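Local coordinates for protein arginine kinase (Anthopleura japonica, PDB 4RF8) that catalyses the reversible transfer of a phosphoryl group from ATP to L-arginine, giving phosphoarginine and ADP, at residues R131-R136 against R236-E241; G285-V290 against I334-R339. All blocks are in the same frame, centred on the assembly; numbering follows the deposited sequence.

Interaction 1 of 2, residues R131-R136 against R236-E241; sequences RIRVAR and RIISME. With ADP (adenosine-5'-diphosphate), chain C.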
ATOM      1  N   ARG A 131       9.625  -3.997  -4.522  1.00 33.93           N
ATOM      2  CA  ARG A 131       9.820  -5.399  -4.171  1.00 38.53           C
ATOM      3  C   ARG A 131      11.119  -5.924  -4.767  1.00 30.82           C
ATOM      4  O   ARG A 131      11.413  -5.676  -5.937  1.00 29.95           O
ATOM      5  CB  ARG A 131       8.637  -6.223  -4.686  1.00 34.20           C
ATOM      6  CG  ARG A 131       8.723  -7.722  -4.435  1.00 41.11           C
ATOM      7  CD  ARG A 131       7.587  -8.432  -5.164  1.00 46.39           C
ATOM      8  NE  ARG A 131       7.530  -9.865  -4.884  1.00 47.80           N
ATOM      9  CZ  ARG A 131       8.018 -10.808  -5.685  1.00 46.12           C
ATOM     10  NH1 ARG A 131       7.915 -12.085  -5.344  1.00 38.84           N
ATOM     11  NH2 ARG A 131       8.608 -10.478  -6.826  1.00 43.47           N
ATOM     12  N   ILE A 132      11.902  -6.632  -3.958  1.00 32.75           N
ATOM     13  CA  ILE A 132      13.111  -7.283  -4.456  1.00 32.47           C
ATOM     14  C   ILE A 132      13.157  -8.750  -4.020  1.00 34.07           C
ATOM     15  O   ILE A 132      13.059  -9.059  -2.828  1.00 33.66           O
ATOM     16  CB  ILE A 132      14.393  -6.553  -4.005  1.00 31.17           C
ATOM     17  CG1 ILE A 132      14.308  -5.063  -4.336  1.00 35.14           C
ATOM     18  CG2 ILE A 132      15.617  -7.158  -4.680  1.00 32.19           C
ATOM     19  CD1 ILE A 132      15.455  -4.241  -3.789  1.00 36.43           C
ATOM     20  N   ARG A 133      13.300  -9.644  -4.995  1.00 25.30           N
ATOM     21  CA  ARG A 133      13.346 -11.080  -4.741  1.00 31.47           C
ATOM     22  C   ARG A 133      14.696 -11.639  -5.168  1.00 35.51           C
ATOM     23  O   ARG A 133      15.222 -11.249  -6.209  1.00 30.25           O
ATOM     24  CB  ARG A 133      12.221 -11.787  -5.514  1.00 33.99           C
ATOM     25  CG  ARG A 133      12.257 -13.321  -5.483  1.00 40.98           C
ATOM     26  CD  ARG A 133      13.033 -13.927  -6.666  1.00 49.08           C
ATOM     27  NE  ARG A 133      12.296 -13.890  -7.927  1.00 48.46           N
ATOM     28  CZ  ARG A 133      12.800 -14.268  -9.099  1.00 55.09           C
ATOM     29  NH1 ARG A 133      12.058 -14.206 -10.198  1.00 56.79           N
ATOM     30  NH2 ARG A 133      14.048 -14.707  -9.177  1.00 50.80           N
ATOM     31  N   VAL A 134      15.251 -12.551  -4.371  1.00 27.52           N
ATOM     32  CA  VAL A 134      16.404 -13.343  -4.798  1.00 31.19           C
ATOM     33  C   VAL A 134      16.153 -14.837  -4.591  1.00 33.73           C
ATOM     34  O   VAL A 134      15.437 -15.240  -3.672  1.00 33.42           O
ATOM     35  CB  VAL A 134      17.715 -12.931  -4.085  1.00 34.90           C
ATOM     36  CG1 VAL A 134      18.082 -11.500  -4.421  1.00 38.18           C
ATOM     37  CG2 VAL A 134      17.594 -13.110  -2.577  1.00 32.90           C
ATOM     38  N   ALA A 135      16.739 -15.653  -5.462  1.00 24.25           N
ATOM     39  CA  ALA A 135      16.694 -17.103  -5.312  1.00 34.72           C
ATOM     40  C   ALA A 135      18.067 -17.604  -4.869  1.00 31.43           C
ATOM     41  O   ALA A 135      19.088 -17.241  -5.457  1.00 34.93           O
ATOM     42  CB  ALA A 135      16.281 -17.763  -6.616  1.00 31.06           C
ATOM     43  N   ARG A 136      18.092 -18.433  -3.829  1.00 28.81           N
ATOM     44  CA  ARG A 136      19.346 -18.958  -3.301  1.00 26.18           C
ATOM     45  C   ARG A 136      19.226 -20.448  -2.985  1.00 33.21           C
ATOM     46  O   ARG A 136      18.147 -20.926  -2.629  1.00 26.68           O
ATOM     47  CB  ARG A 136      19.760 -18.188  -2.040  1.00 26.78           C
ATOM     48  CG  ARG A 136      20.122 -16.717  -2.259  1.00 25.19           C
ATOM     49  CD  ARG A 136      21.415 -16.574  -3.057  1.00 33.53           C
ATOM     50  NE  ARG A 136      21.841 -15.182  -3.194  1.00 34.22           N
ATOM     51  CZ  ARG A 136      21.563 -14.409  -4.240  1.00 34.18           C
ATOM     52  NH1 ARG A 136      20.855 -14.886  -5.256  1.00 24.50           N
ATOM     53  NH2 ARG A 136      21.995 -13.157  -4.272  1.00 29.58           N
ATOM     54  N   ARG A 236      13.352 -18.683  -1.548  1.00 32.61           N
ATOM     55  CA  ARG A 236      12.940 -17.498  -2.284  1.00 31.37           C
ATOM     56  C   ARG A 236      12.797 -16.402  -1.237  1.00 34.61           C
ATOM     57  O   ARG A 236      11.915 -16.464  -0.379  1.00 34.41           O
ATOM     58  CB  ARG A 236      11.614 -17.727  -3.009  1.00 41.83           C
ATOM     59  CG  ARG A 236      11.578 -17.193  -4.442  1.00 61.59           C
ATOM     60  CD  ARG A 236      12.442 -18.040  -5.372  1.00 70.87           C
ATOM     61  NE  ARG A 236      12.192 -17.757  -6.784  1.00 76.79           N
ATOM     62  CZ  ARG A 236      12.524 -18.574  -7.779  1.00 77.99           C
ATOM     63  NH1 ARG A 236      13.113 -19.732  -7.517  1.00 72.37           N
ATOM     64  NH2 ARG A 236      12.259 -18.239  -9.035  1.00 83.64           N
ATOM     65  N   ILE A 237      13.683 -15.416  -1.294  1.00 27.03           N
ATOM     66  CA  ILE A 237      13.747 -14.388  -0.269  1.00 34.11           C
ATOM     67  C   ILE A 237      13.261 -13.048  -0.822  1.00 38.70           C
ATOM     68  O   ILE A 237      13.808 -12.532  -1.798  1.00 34.54           O
ATOM     69  CB  ILE A 237      15.174 -14.275   0.291  1.00 32.65           C
ATOM     70  CG1 ILE A 237      15.689 -15.663   0.683  1.00 35.23           C
ATOM     71  CG2 ILE A 237      15.214 -13.336   1.480  1.00 31.27           C
ATOM     72  CD1 ILE A 237      17.191 -15.736   0.914  1.00 36.46           C
ATOM     73  N   ILE A 238      12.227 -12.497  -0.191  1.00 37.18           N
ATOM     74  CA  ILE A 238      11.548 -11.315  -0.710  1.00 31.76           C
ATOM     75  C   ILE A 238      11.510 -10.171   0.302  1.00 35.82           C
ATOM     76  O   ILE A 238      11.069 -10.350   1.439  1.00 34.84           O
ATOM     77  CB  ILE A 238      10.111 -11.664  -1.144  1.00 34.80           C
ATOM     78  CG1 ILE A 238      10.130 -12.765  -2.208  1.00 40.85           C
ATOM     79  CG2 ILE A 238       9.390 -10.434  -1.668  1.00 31.69           C
ATOM     80  CD1 ILE A 238       8.990 -13.763  -2.099  1.00 42.76           C
ATOM     81  N   SER A 239      11.990  -9.001  -0.114  1.00 33.67           N
ATOM     82  CA  SER A 239      11.834  -7.777   0.667  1.00 34.75           C
ATOM     83  C   SER A 239      10.922  -6.850  -0.124  1.00 33.96           C
ATOM     84  O   SER A 239      11.107  -6.676  -1.329  1.00 30.12           O
ATOM     85  CB  SER A 239      13.185  -7.107   0.920  1.00 30.25           C
ATOM     86  OG  SER A 239      13.045  -5.957   1.733  1.00 32.49           O
ATOM     87  N   MET A 240       9.925  -6.274   0.540  1.00 30.90           N
ATOM     88  CA  MET A 240       8.950  -5.442  -0.156  1.00 35.64           C
ATOM     89  C   MET A 240       8.231  -4.509   0.801  1.00 34.78           C
ATOM     90  O   MET A 240       8.196  -4.751   2.005  1.00 35.71           O
ATOM     91  CB  MET A 240       7.928  -6.313  -0.895  1.00 30.00           C
ATOM     92  CG  MET A 240       6.934  -7.029   0.008  1.00 39.84           C
ATOM     93  SD  MET A 240       7.707  -8.263   1.073  1.00 53.99           S
ATOM     94  CE  MET A 240       6.274  -8.911   1.935  1.00 51.28           C
ATOM     95  N   GLU A 241       7.669  -3.437   0.253  1.00 32.12           N
ATOM     96  CA  GLU A 241       6.829  -2.522   1.016  1.00 35.09           C
ATOM     97  C   GLU A 241       6.142  -1.563   0.054  1.00 34.18           C
ATOM     98  O   GLU A 241       6.557  -1.430  -1.099  1.00 30.27           O
ATOM     99  CB  GLU A 241       7.651  -1.744   2.050  1.00 38.57           C
ATOM    100  CG  GLU A 241       8.683  -0.795   1.463  1.00 40.65           C
ATOM    101  CD  GLU A 241       9.700  -0.338   2.496  1.00 46.93           C
ATOM    102  OE1 GLU A 241       9.968   0.879   2.576  1.00 46.03           O
ATOM    103  OE2 GLU A 241      10.239  -1.203   3.219  1.00 43.57           O
TER
HETATM  104  PB  ADP C1001       9.102 -13.498  -8.985  1.00 95.41           P
HETATM  105  O1B ADP C1001       8.127 -14.366  -8.227  1.00 98.42           O
HETATM  106  O2B ADP C1001      10.112 -12.799  -8.112  1.00 93.72           O
HETATM  107  O3B ADP C1001       9.703 -14.164 -10.197  1.00 98.78           O
HETATM  108  PA  ADP C1001       6.671 -12.386  -9.972  1.00140.22           P
HETATM  109  O1A ADP C1001       6.387 -11.452 -11.125  1.00138.70           O
HETATM  110  O2A ADP C1001       6.272 -13.837 -10.056  1.00141.62           O
HETATM  111  O3A ADP C1001       8.238 -12.285  -9.603  1.00286.42           O
HETATM  112  O5' ADP C1001       5.991 -11.775  -8.650  1.00 99.08           O
HETATM  113  C5' ADP C1001       5.026 -12.530  -7.921  1.00 99.19           C
HETATM  114  C4' ADP C1001       3.969 -11.582  -7.381  1.00 99.18           C
HETATM  115  O4' ADP C1001       4.597 -10.420  -6.830  1.00 95.37           O
HETATM  116  C3' ADP C1001       3.056 -11.121  -8.509  1.00100.72           C
HETATM  117  O3' ADP C1001       1.694 -11.407  -8.177  1.00102.91           O
HETATM  118  C2' ADP C1001       3.260  -9.623  -8.600  1.00 98.79           C
HETATM  119  O2' ADP C1001       2.013  -8.949  -8.773  1.00102.16           O
HETATM  120  C1' ADP C1001       3.900  -9.253  -7.274  1.00 94.24           C
HETATM  121  N9  ADP C1001       4.787  -8.069  -7.426  1.00 87.04           N
HETATM  122  C8  ADP C1001       5.791  -7.911  -8.311  1.00 84.53           C
HETATM  123  N7  ADP C1001       6.380  -6.693  -8.173  1.00 79.65           N
HETATM  124  C5  ADP C1001       5.740  -6.045  -7.180  1.00 72.60           C
HETATM  125  C6  ADP C1001       5.847  -4.722  -6.518  1.00 61.79           C
HETATM  126  N6  ADP C1001       6.784  -3.816  -6.896  1.00 48.00           N
HETATM  127  N1  ADP C1001       4.977  -4.450  -5.522  1.00 66.00           N
HETATM  128  C2  ADP C1001       4.040  -5.333  -5.131  1.00 71.00           C
HETATM  129  N3  ADP C1001       3.886  -6.547  -5.687  1.00 77.72           N
HETATM  130  C4  ADP C1001       4.689  -6.954  -6.699  1.00 80.09           C

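Interaction 2 of 2, residues G285-V290 against I334-R339; sequences GMRASV and ISNRRR. With ADP (adenosine-5'-diphosphate), chain C.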
ATOM      1  N   GLY A 285      20.164 -14.081  -9.451  1.00 27.75           N
ATOM      2  CA  GLY A 285      18.925 -14.727  -9.057  1.00 32.31           C
ATOM      3  C   GLY A 285      17.891 -13.719  -8.598  1.00 37.90           C
ATOM      4  O   GLY A 285      16.973 -14.052  -7.842  1.00 35.51           O
ATOM      5  N   MET A 286      18.034 -12.486  -9.082  1.00 34.42           N
ATOM      6  CA  MET A 286      17.306 -11.351  -8.532  1.00 33.50           C
ATOM      7  C   MET A 286      16.293 -10.727  -9.485  1.00 36.92           C
ATOM      8  O   MET A 286      16.579 -10.504 -10.662  1.00 36.08           O
ATOM      9  CB  MET A 286      18.284 -10.270  -8.055  1.00 37.02           C
ATOM     10  CG  MET A 286      17.609  -8.948  -7.705  1.00 45.13           C
ATOM     11  SD  MET A 286      18.729  -7.629  -7.202  1.00 49.18           S
ATOM     12  CE  MET A 286      19.134  -8.157  -5.541  1.00 37.31           C
ATOM     13  N   ARG A 287      15.107 -10.449  -8.954  1.00 35.29           N
ATOM     14  CA  ARG A 287      14.136  -9.608  -9.635  1.00 34.39           C
ATOM     15  C   ARG A 287      13.783  -8.424  -8.738  1.00 36.40           C
ATOM     16  O   ARG A 287      13.090  -8.576  -7.730  1.00 33.99           O
ATOM     17  CB  ARG A 287      12.878 -10.399 -10.002  1.00 38.84           C
ATOM     18  CG  ARG A 287      11.839  -9.582 -10.757  1.00 44.91           C
ATOM     19  CD  ARG A 287      10.690 -10.441 -11.264  1.00 48.40           C
ATOM     20  NE  ARG A 287       9.763  -9.668 -12.086  1.00 55.56           N
ATOM     21  CZ  ARG A 287       8.679  -9.054 -11.621  1.00 60.02           C
ATOM     22  NH1 ARG A 287       7.897  -8.370 -12.442  1.00 57.20           N
ATOM     23  NH2 ARG A 287       8.374  -9.126 -10.333  1.00 63.93           N
ATOM     24  N   ALA A 288      14.294  -7.251  -9.095  1.00 36.06           N
ATOM     25  CA  ALA A 288      13.922  -6.017  -8.414  1.00 38.29           C
ATOM     26  C   ALA A 288      12.773  -5.383  -9.182  1.00 44.07           C
ATOM     27  O   ALA A 288      12.811  -5.318 -10.410  1.00 45.25           O
ATOM     28  CB  ALA A 288      15.100  -5.071  -8.333  1.00 39.96           C
ATOM     29  N   SER A 289      11.755  -4.916  -8.463  1.00 41.92           N
ATOM     30  CA  SER A 289      10.521  -4.468  -9.105  1.00 39.66           C
ATOM     31  C   SER A 289       9.874  -3.258  -8.434  1.00 36.90           C
ATOM     32  O   SER A 289       9.989  -3.060  -7.223  1.00 32.15           O
ATOM     33  CB  SER A 289       9.518  -5.620  -9.165  1.00 44.20           C
ATOM     34  OG  SER A 289       8.232  -5.165  -9.539  1.00 58.08           O
ATOM     35  N   VAL A 290       9.185  -2.458  -9.241  1.00 30.98           N
ATOM     36  CA  VAL A 290       8.479  -1.280  -8.760  1.00 36.95           C
ATOM     37  C   VAL A 290       7.166  -1.140  -9.522  1.00 37.72           C
ATOM     38  O   VAL A 290       7.136  -1.304 -10.741  1.00 41.53           O
ATOM     39  CB  VAL A 290       9.332   0.002  -8.948  1.00 51.34           C
ATOM     40  CG1 VAL A 290       8.456   1.242  -8.942  1.00 52.00           C
ATOM     41  CG2 VAL A 290      10.406   0.107  -7.876  1.00 45.52           C
ATOM     42  N   ILE A 334       7.823  -2.290 -13.325  1.00 37.51           N
ATOM     43  CA  ILE A 334       9.145  -2.049 -13.884  1.00 33.23           C
ATOM     44  C   ILE A 334      10.172  -2.931 -13.180  1.00 38.08           C
ATOM     45  O   ILE A 334      10.338  -2.842 -11.963  1.00 42.91           O
ATOM     46  CB  ILE A 334       9.560  -0.575 -13.754  1.00 32.41           C
ATOM     47  CG1 ILE A 334       8.479   0.343 -14.327  1.00 33.16           C
ATOM     48  CG2 ILE A 334      10.888  -0.340 -14.450  1.00 32.64           C
ATOM     49  CD1 ILE A 334       8.257   0.182 -15.814  1.00 37.31           C
ATOM     50  N   SER A 335      10.854  -3.781 -13.946  1.00 38.21           N
ATOM     51  CA  SER A 335      11.822  -4.716 -13.382  1.00 43.92           C
ATOM     52  C   SER A 335      13.070  -4.827 -14.246  1.00 48.44           C
ATOM     53  O   SER A 335      13.062  -4.462 -15.421  1.00 47.58           O
ATOM     54  CB  SER A 335      11.197  -6.099 -13.181  1.00 48.23           C
ATOM     55  OG  SER A 335      10.675  -6.612 -14.395  1.00 50.38           O
ATOM     56  N   ASN A 336      14.141  -5.330 -13.646  1.00 43.61           N
ATOM     57  CA  ASN A 336      15.388  -5.569 -14.356  1.00 48.09           C
ATOM     58  C   ASN A 336      15.260  -6.709 -15.354  1.00 44.89           C
ATOM     59  O   ASN A 336      14.561  -7.692 -15.102  1.00 46.67           O
ATOM     60  CB  ASN A 336      16.490  -5.907 -13.361  1.00 54.28           C
ATOM     61  CG  ASN A 336      16.106  -7.048 -12.439  1.00 60.59           C
ATOM     62  OD1 ASN A 336      15.058  -7.012 -11.795  1.00 63.48           O
ATOM     63  ND2 ASN A 336      16.950  -8.074 -12.378  1.00 57.17           N
ATOM     64  N   ARG A 337      15.942  -6.580 -16.486  1.00 46.59           N
ATOM     65  CA  ARG A 337      15.962  -7.644 -17.479  1.00 47.22           C
ATOM     66  C   ARG A 337      17.132  -8.592 -17.246  1.00 42.66           C
ATOM     67  O   ARG A 337      17.097  -9.747 -17.669  1.00 48.49           O
ATOM     68  CB  ARG A 337      16.049  -7.058 -18.890  1.00 58.66           C
ATOM     69  CG  ARG A 337      14.759  -7.144 -19.693  1.00 74.38           C
ATOM     70  CD  ARG A 337      15.029  -6.937 -21.178  1.00 85.61           C
ATOM     71  NE  ARG A 337      15.140  -5.526 -21.542  1.00 89.89           N
ATOM     72  CZ  ARG A 337      14.277  -4.890 -22.329  1.00 89.77           C
ATOM     73  NH1 ARG A 337      13.243  -5.540 -22.843  1.00 92.72           N
ATOM     74  NH2 ARG A 337      14.453  -3.607 -22.608  1.00 82.51           N
ATOM     75  N   ARG A 338      18.166  -8.102 -16.565  1.00 39.64           N
ATOM     76  CA  ARG A 338      19.422  -8.842 -16.445  1.00 44.19           C
ATOM     77  C   ARG A 338      19.584  -9.608 -15.134  1.00 40.33           C
ATOM     78  O   ARG A 338      19.110  -9.174 -14.083  1.00 33.15           O
ATOM     79  CB  ARG A 338      20.615  -7.904 -16.649  1.00 49.16           C
ATOM     80  CG  ARG A 338      20.712  -7.329 -18.052  1.00 59.47           C
ATOM     81  CD  ARG A 338      22.049  -6.642 -18.280  1.00 74.34           C
ATOM     82  NE  ARG A 338      22.362  -6.514 -19.702  1.00 92.68           N
ATOM     83  CZ  ARG A 338      23.486  -5.985 -20.174  1.00100.66           C
ATOM     84  NH1 ARG A 338      24.407  -5.531 -19.337  1.00102.21           N
ATOM     85  NH2 ARG A 338      23.688  -5.910 -21.484  1.00101.93           N
ATOM     86  N   ARG A 339      20.272 -10.745 -15.219  1.00 37.75           N
ATOM     87  CA  ARG A 339      20.548 -11.603 -14.071  1.00 39.71           C
ATOM     88  C   ARG A 339      22.037 -11.941 -14.013  1.00 39.92           C
ATOM     89  O   ARG A 339      22.648 -11.937 -12.941  1.00 38.60           O
ATOM     90  CB  ARG A 339      19.736 -12.895 -14.173  1.00 45.01           C
ATOM     91  CG  ARG A 339      18.231 -12.691 -14.278  1.00 50.17           C
ATOM     92  CD  ARG A 339      17.592 -12.496 -12.913  1.00 50.08           C
ATOM     93  NE  ARG A 339      16.429 -11.612 -12.967  1.00 61.90           N
ATOM     94  CZ  ARG A 339      15.211 -11.991 -13.344  1.00 66.09           C
ATOM     95  NH1 ARG A 339      14.983 -13.245 -13.712  1.00 73.94           N
ATOM     96  NH2 ARG A 339      14.219 -11.113 -13.359  1.00 65.03           N
TER
HETATM   97  PB  ADP C1001       9.102 -13.498  -8.985  1.00 95.41           P
HETATM   98  O1B ADP C1001       8.127 -14.366  -8.227  1.00 98.42           O
HETATM   99  O2B ADP C1001      10.112 -12.799  -8.112  1.00 93.72           O
HETATM  100  O3B ADP C1001       9.703 -14.164 -10.197  1.00 98.78           O
HETATM  101  PA  ADP C1001       6.671 -12.386  -9.972  1.00140.22           P
HETATM  102  O1A ADP C1001       6.387 -11.452 -11.125  1.00138.70           O
HETATM  103  O2A ADP C1001       6.272 -13.837 -10.056  1.00141.62           O
HETATM  104  O3A ADP C1001       8.238 -12.285  -9.603  1.00286.42           O
HETATM  105  O5' ADP C1001       5.991 -11.775  -8.650  1.00 99.08           O
HETATM  106  C5' ADP C1001       5.026 -12.530  -7.921  1.00 99.19           C
HETATM  107  C4' ADP C1001       3.969 -11.582  -7.381  1.00 99.18           C
HETATM  108  O4' ADP C1001       4.597 -10.420  -6.830  1.00 95.37           O
HETATM  109  C3' ADP C1001       3.056 -11.121  -8.509  1.00100.72           C
HETATM  110  O3' ADP C1001       1.694 -11.407  -8.177  1.00102.91           O
HETATM  111  C2' ADP C1001       3.260  -9.623  -8.600  1.00 98.79           C
HETATM  112  O2' ADP C1001       2.013  -8.949  -8.773  1.00102.16           O
HETATM  113  C1' ADP C1001       3.900  -9.253  -7.274  1.00 94.24           C
HETATM  114  N9  ADP C1001       4.787  -8.069  -7.426  1.00 87.04           N
HETATM  115  C8  ADP C1001       5.791  -7.911  -8.311  1.00 84.53           C
HETATM  116  N7  ADP C1001       6.380  -6.693  -8.173  1.00 79.65           N
HETATM  117  C5  ADP C1001       5.740  -6.045  -7.180  1.00 72.60           C
HETATM  118  C6  ADP C1001       5.847  -4.722  -6.518  1.00 61.79           C
HETATM  119  N6  ADP C1001       6.784  -3.816  -6.896  1.00 48.00           N
HETATM  120  N1  ADP C1001       4.977  -4.450  -5.522  1.00 66.00           N
HETATM  121  C2  ADP C1001       4.040  -5.333  -5.131  1.00 71.00           C
HETATM  122  N3  ADP C1001       3.886  -6.547  -5.687  1.00 77.72           N
HETATM  123  C4  ADP C1001       4.689  -6.954  -6.699  1.00 80.09           C

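Interaction 1 of 2, residues R131-R136 against R236-E241
The carbonyl oxygen of Ser-239 takes the N-H of Ile-132, with N to O 2.7 Å and an N-H...O angle of 172°, while the CA-H of Arg-131 touches the same oxygen. The bond belongs to a ladder joining two neighbouring antiparallel strands in the middle of the eight-stranded sheet of the phosphagen kinase catalytic domain. Ile-132 with Ser-239 and Val-134 with Ile-237 form the hydrogen-bonded pairs; between and beside them the non-hydrogen-bonded pairs send Arg-131, Arg-133 and Arg-236 to the face that receives ADP. The other face carries Ile-132, Val-134, Ile-237 and Ser-239; helix 246-263 packs on Ile-132 and Ser-239, whose OG is bonded to Val-249 O.

On the nucleotide side, Arg-131 runs extended as far as NE (chi1 178°, CG trans to the main-chain N), its CD 3.6 Å from adenine C4. Ribose O4' sits over the centre of its guanidinium, whereas phosphate O2B approaches at the edge, in plane, and accepts NH2 at 3.1 Å. Ile-238 crosses this arm at a slant, its CG2 3.8 Å from Arg-131 NE. The Arg-133 chain bends at both chi2 and chi3, which turns NE to O2B and NH1 to O3B; both bonds are modelled implausibly short, so their lengths are doubtful. The beta-phosphate thus lies among converging positive charges, which should help stabilise it. Arg-133 NH2 also donates weakly to Gly-285 O.

Arg-236, a predicted ATP ligand, makes a salt bridge through NH1 to Asp-233. Its guanidinium plane is turned 45° from that of Arg-133, with NH2 over one face of the latter and 4.0 Å from Arg-133 NH2. The CB of Ala-135 lies over a face of the Arg-236 guanidinium, toward the rim, 3.8 Å from NH1.

Interaction 2 of 2, residues G285-V290 against I334-R339
Asn-336 places CG between its backbone N and carbonyl carbon (chi1 53°), which folds the amide back toward Met-286 and Ala-288, taking over the strand pairing where the two antiparallel strands of the catalytic-domain sheet part. Its ND2 donates to Met-286 O at 3.0 Å, nearly straight and in the amide plane, though from above the plane of that carbonyl. OD1 accepts the N-H of Ala-288 at 2.8 Å, so one side chain serves a donor and an acceptor of the neighbouring strand. A second bond from ND2, to Arg-338 O, holds the amide to its own turn. Arg-339 curls in alongside, its NE 2.6 Å from Met-286 O.

Regular pairing covers Ser-289 with Ser-335, a non-hydrogen-bonded pair, and Val-290 with Ile-334, whose backbones exchange two hydrogen bonds; beyond them Asn-336 N gives Ala-288 O only a weak bond.

On the ADP side, Arg-287 runs out extended and lays its guanidinium between Ser-335 CB over one face and phosphate O1A over the other, with NH2 to O1A 3.2 Å. Asp-333 forms a salt bridge with its NH1, which would help fix the rotation of the group. The same carboxylate reaches Ser-289, coupling the arginine to the adenine end of the site: Ser-289 OG lies within hydrogen-bonding reach of both Asp-333 OD2 and adenine N7, 2.8 Å from the latter, so two acceptors compete for its one proton.

Interactions 1 and 2 are adjoining buried parts of one sheet, for strand 127-136 pairs directly with strand 286-293. Arg-131 O to Ser-289 N (2.7 Å) and Arg-133 O to Arg-287 N (2.9 Å) are probable backbone hydrogen bonds, and on the face turned from ADP Met-286 CE packs on Val-134 CG1 at 3.7 Å. Together they frame ADP: interaction 1 grips the beta-phosphate and lays Arg-131 along the ribose and adenine, whereas interaction 2 meets the alpha-phosphate and adenine N7. Their pairing differs too. Interaction 1, nearer the middle of the sheet, is a regular backbone ladder; interaction 2, closer to the sheet's margin, relies partly on side-chain amide bonds where its strands diverge.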